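Local coordinates for protein aminoglycoside N(3)-acetyltransferase, AAC(3)-IVa (Escherichia coli, PDB 6MN3) that probably confers resistance to 2-deoxystreptamine aminoglycosides such as gentamicin and apramycin by transferring an acetyl group from acetyl-CoA to their N3 amine, at residues 87-90 with 91-94; 147-150 with 151-154. One frame throughout, in Å; residues are numbered along the deposited sequence.

Interaction 1: residues 87-90 with 91-94; sequences VSDT and FWRL
Arg93 reaches back over one helical turn to Asp89 where helix 86-91 ends and a type I beta turn, Phe91 to Leu94, takes over. Following the arginine from its base, CB lies near Thr90 O, while CG sits 3.5 Å above the Trp92 ring plane, over its centre. Arg93 CD passes 3.4 Å from Asp89 O. NE then donates to that carbonyl oxygen, with Arg93 NE and Asp89 O 2.8 Å apart and a bent N-H...O angle of 135°. The chain is extended from CG to NE, which carries the guanidinium along Trp92: Trp92 CZ2 lies 3.3 Å from the guanidinium plane and over its centre. At the tip, Arg93 NH2 makes a salt bridge to Asp89 OD2 at 2.7 Å, approaching on the syn side but tilted out of the carboxylate plane, while OD2 lies near the guanidinium plane. Arg93 therefore grips Asp89 side-on, one nitrogen on the backbone and one on the side chain, with carboxylate and guanidinium nearly perpendicular (85°).

Asp89 also serves Trp92. With Asp89 CG anti to the backbone N (chi1 -163°), the carboxylate lies alongside the indole, and Trp92 NE1 donates to Asp89 OD1 at 3.2 Å. That bond lies in the indole plane but meets the oxygen from above the carboxylate plane. Val80 N is a second partner of OD1, so both carboxylate oxygens are engaged and the rotation of the group is restrained.

Elsewhere the helix packs into the fold: Phe91 rests on strands 59-63 and 106-109, and Val87 on helix 42-54. The backbone bond Phe91 N to Val87 O, 2.9 Å long, keeps the last helical turn, and Leu94 CG lies 3.5 Å from Thr90 O.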
loop_
_atom_site.group_PDB
_atom_site.type_symbol
_atom_site.label_atom_id
_atom_site.label_comp_id
_atom_site.label_asym_id
_atom_site.label_seq_id
_atom_site.Cartn_x
_atom_site.Cartn_y
_atom_site.Cartn_z
ATOM N N VAL A 87 -11.018 5.576 -3.119
ATOM C CA VAL A 87 -11.331 4.193 -2.771
ATOM C C VAL A 87 -10.886 3.886 -1.347
ATOM O O VAL A 87 -11.623 3.268 -0.568
ATOM C CB VAL A 87 -10.691 3.231 -3.788
ATOM C CG1 VAL A 87 -10.937 1.787 -3.386
ATOM C CG2 VAL A 87 -11.228 3.507 -5.186
ATOM N N SER A 88 -9.677 4.319 -0.978
ATOM C CA SER A 88 -9.192 4.084 0.378
ATOM C C SER A 88 -10.052 4.806 1.407
ATOM O O SER A 88 -10.366 4.249 2.465
ATOM C CB SER A 88 -7.735 4.523 0.499
ATOM O OG SER A 88 -6.868 3.563 -0.076
ATOM N N ASP A 89 -10.435 6.052 1.119
ATOM C CA ASP A 89 -11.270 6.794 2.055
ATOM C C ASP A 89 -12.697 6.275 2.081
ATOM O O ASP A 89 -13.436 6.570 3.026
ATOM C CB ASP A 89 -11.264 8.282 1.712
ATOM C CG ASP A 89 -11.760 9.140 2.856
ATOM O OD1 ASP A 89 -11.240 8.985 3.981
ATOM O OD2 ASP A 89 -12.671 9.966 2.633
ATOM N N THR A 90 -13.099 5.513 1.072
ATOM C CA THR A 90 -14.436 4.942 1.051
ATOM C C THR A 90 -14.488 3.576 1.714
ATOM O O THR A 90 -15.507 3.227 2.319
ATOM C CB THR A 90 -14.937 4.821 -0.390
ATOM O OG1 THR A 90 -14.545 5.986 -1.128
ATOM C CG2 THR A 90 -16.463 4.680 -0.425
ATOM N N PHE A 91 -13.397 2.814 1.636
ATOM C CA PHE A 91 -13.405 1.430 2.099
ATOM C C PHE A 91 -13.625 1.338 3.606
ATOM O O PHE A 91 -14.420 0.513 4.073
ATOM C CB PHE A 91 -12.092 0.759 1.693
ATOM C CG PHE A 91 -11.931 -0.642 2.199
ATOM C CD1 PHE A 91 -12.906 -1.595 1.969
ATOM C CD2 PHE A 91 -10.786 -1.012 2.885
ATOM C CE1 PHE A 91 -12.749 -2.888 2.428
ATOM C CE2 PHE A 91 -10.620 -2.301 3.346
ATOM C CZ PHE A 91 -11.603 -3.241 3.117
ATOM N N TRP A 92 -12.948 2.186 4.383
ATOM C CA TRP A 92 -12.954 2.026 5.833
ATOM C C TRP A 92 -14.278 2.428 6.471
ATOM O O TRP A 92 -14.524 2.067 7.628
ATOM C CB TRP A 92 -11.814 2.835 6.455
ATOM C CG TRP A 92 -12.047 4.313 6.456
ATOM C CD1 TRP A 92 -11.680 5.201 5.488
ATOM C CD2 TRP A 92 -12.695 5.080 7.478
ATOM N NE1 TRP A 92 -12.059 6.473 5.844
ATOM C CE2 TRP A 92 -12.684 6.425 7.061
ATOM C CE3 TRP A 92 -13.284 4.759 8.705
ATOM C CZ2 TRP A 92 -13.242 7.447 7.826
ATOM C CZ3 TRP A 92 -13.837 5.777 9.463
ATOM C CH2 TRP A 92 -13.811 7.103 9.021
ATOM N N ARG A 93 -15.131 3.161 5.757
ATOM C CA ARG A 93 -16.404 3.608 6.305
ATOM C C ARG A 93 -17.514 2.577 6.163
ATOM O O ARG A 93 -18.584 2.757 6.756
ATOM C CB ARG A 93 -16.846 4.909 5.629
ATOM C CG ARG A 93 -15.769 5.973 5.563
ATOM C CD ARG A 93 -16.258 7.192 4.802
ATOM N NE ARG A 93 -15.184 8.147 4.555
ATOM C CZ ARG A 93 -14.901 9.175 5.347
ATOM N NH1 ARG A 93 -15.615 9.388 6.443
ATOM N NH2 ARG A 93 -13.902 9.991 5.041
ATOM N N LEU A 94 -17.290 1.515 5.402
ATOM C CA LEU A 94 -18.312 0.515 5.148
ATOM C C LEU A 94 -18.487 -0.378 6.371
ATOM O O LEU A 94 -17.693 -0.331 7.312
ATOM C CB LEU A 94 -17.936 -0.281 3.900
ATOM C CG LEU A 94 -17.842 0.601 2.654
ATOM C CD1 LEU A 94 -17.145 -0.125 1.514
ATOM C CD2 LEU A 94 -19.226 1.078 2.235
#

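Interaction 2: residues 147-150 with 151-154; sequences VGHD and ANTT
A short 3-10 turn at His149 to Ala151, in the loop between strand 141-145 and helix 154-161, brings His149 back against Asn152, the residue that caps the start of the helix. Two bonds join this pair. In the backbone, Asn152 N donates to His149 O at 2.9 Å; the donor stands well above the carbonyl plane, with a C=O...N angle of only 108°, as a tight turn imposes. In the side chains, Asn152 ND2 donates to His149 ND1 at 3.1 Å, nearly straight (164°) and close to the amide plane. The two groups lie side by side and point the same way. ND2 comes in at the ring edge, near the imidazole plane; the two planes are tilted against each other.

This direction makes ND1 an acceptor. Its ring mate NE2 is hydrogen-bonded to Gln208 OE1, which is consistent with a neutral imidazole protonated on NE2. Held at both nitrogens, the buried ring has its rotation fixed.

The first side-chain torsion of Asn152 (chi1 -167°) turns CG away from the backbone N and beside the carbonyl carbon, leaving Asn152 OD1 near Thr154 N: it accepts there weakly, at 3.4 Å. One amide thus serves the turn through its N-H and the helix start through its oxygen. The chain itself makes an inverse gamma turn centred on Asn152.

Earlier in the turn, Ala151 N bonds weakly to Gly148 O at 3.4 Å, and Val147 CG2 touches Ala151 CB at 4.0 Å. Asn152 also packs on Val142 of strand 141-145 and on Ile226 of helix 223-236. Together these features describe a strand-to-helix connection closed by a 3-10 turn and an asparagine cap at the helix N-terminus.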
loop_
_atom_site.group_PDB
_atom_site.type_symbol
_atom_site.label_atom_id
_atom_site.label_comp_id
_atom_site.label_asym_id
_atom_site.label_seq_id
_atom_site.Cartn_x
_atom_site.Cartn_y
_atom_site.Cartn_z
ATOM N N VAL A 147 -1.553 2.924 -10.100
ATOM C CA VAL A 147 -0.425 3.616 -9.492
ATOM C C VAL A 147 0.831 2.794 -9.746
ATOM O O VAL A 147 0.773 1.594 -10.023
ATOM C CB VAL A 147 -0.613 3.848 -7.975
ATOM C CG1 VAL A 147 -1.818 4.734 -7.707
ATOM C CG2 VAL A 147 -0.742 2.520 -7.240
ATOM N N GLY A 148 1.978 3.464 -9.652
ATOM C CA GLY A 148 3.263 2.823 -9.821
ATOM C C GLY A 148 3.778 2.226 -8.526
ATOM O O GLY A 148 3.076 2.139 -7.516
ATOM N N HIS A 149 5.042 1.808 -8.562
ATOM C CA HIS A 149 5.652 1.207 -7.384
ATOM C C HIS A 149 6.039 2.232 -6.329
ATOM O O HIS A 149 6.381 1.839 -5.209
ATOM C CB HIS A 149 6.874 0.383 -7.788
ATOM C CG HIS A 149 6.536 -1.002 -8.241
ATOM N ND1 HIS A 149 6.284 -2.032 -7.359
ATOM C CD2 HIS A 149 6.393 -1.525 -9.482
ATOM C CE1 HIS A 149 6.007 -3.131 -8.038
ATOM N NE2 HIS A 149 6.065 -2.851 -9.327
ATOM N N ASP A 150 5.991 3.525 -6.653
ATOM C CA ASP A 150 6.239 4.547 -5.643
ATOM C C ASP A 150 5.195 4.514 -4.535
ATOM O O ASP A 150 5.439 5.055 -3.453
ATOM C CB ASP A 150 6.277 5.933 -6.290
ATOM C CG ASP A 150 4.982 6.289 -6.990
ATOM O OD1 ASP A 150 4.243 5.365 -7.390
ATOM O OD2 ASP A 150 4.702 7.496 -7.141
ATOM N N ALA A 151 4.044 3.892 -4.782
ATOM C CA ALA A 151 3.021 3.690 -3.766
ATOM C C ALA A 151 3.052 2.289 -3.172
ATOM O O ALA A 151 2.240 1.987 -2.290
ATOM C CB ALA A 151 1.635 3.972 -4.352
ATOM N N ASN A 152 3.961 1.427 -3.633
ATOM C CA ASN A 152 4.086 0.074 -3.104
ATOM C C ASN A 152 4.655 0.108 -1.691
ATOM O O ASN A 152 5.871 -0.006 -1.502
ATOM C CB ASN A 152 4.967 -0.781 -4.019
ATOM C CG ASN A 152 4.888 -2.261 -3.693
ATOM O OD1 ASN A 152 4.331 -2.656 -2.669
ATOM N ND2 ASN A 152 5.448 -3.089 -4.569
ATOM N N THR A 153 3.774 0.253 -0.697
ATOM C CA THR A 153 4.208 0.409 0.688
ATOM C C THR A 153 5.056 -0.770 1.155
ATOM O O THR A 153 5.950 -0.597 1.993
ATOM C CB THR A 153 2.982 0.590 1.587
ATOM O OG1 THR A 153 2.325 1.818 1.254
ATOM C CG2 THR A 153 3.372 0.623 3.051
ATOM N N THR A 154 4.810 -1.966 0.609
ATOM C CA THR A 154 5.579 -3.142 1.008
ATOM C C THR A 154 7.075 -2.943 0.782
ATOM O O THR A 154 7.895 -3.531 1.499
ATOM C CB THR A 154 5.068 -4.374 0.254
ATOM O OG1 THR A 154 3.686 -4.589 0.572
ATOM C CG2 THR A 154 5.860 -5.621 0.632
#

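How the interactions relate
Interactions 1 and 2 are separate in space, with centres 19 Å apart and nearest atoms about 9 Å apart; residues 87-94 precede residues 147-154 in the sequence. The central mixed sheet relates them: residues 87-94 close a helix packed on strands 59-63 and 106-109, whereas residues 147-154 leave strand 141-145 and also touch strand 26-31, which lies between 59-63 and 141-145. Their distances to functional sites differ. Interaction 1 is remote from the zinc site, but the Asp150 side chain is about 10 Å from the zinc ion and touches what may be a Cys-His-Glu triad of Cys192, His156 and Glu159.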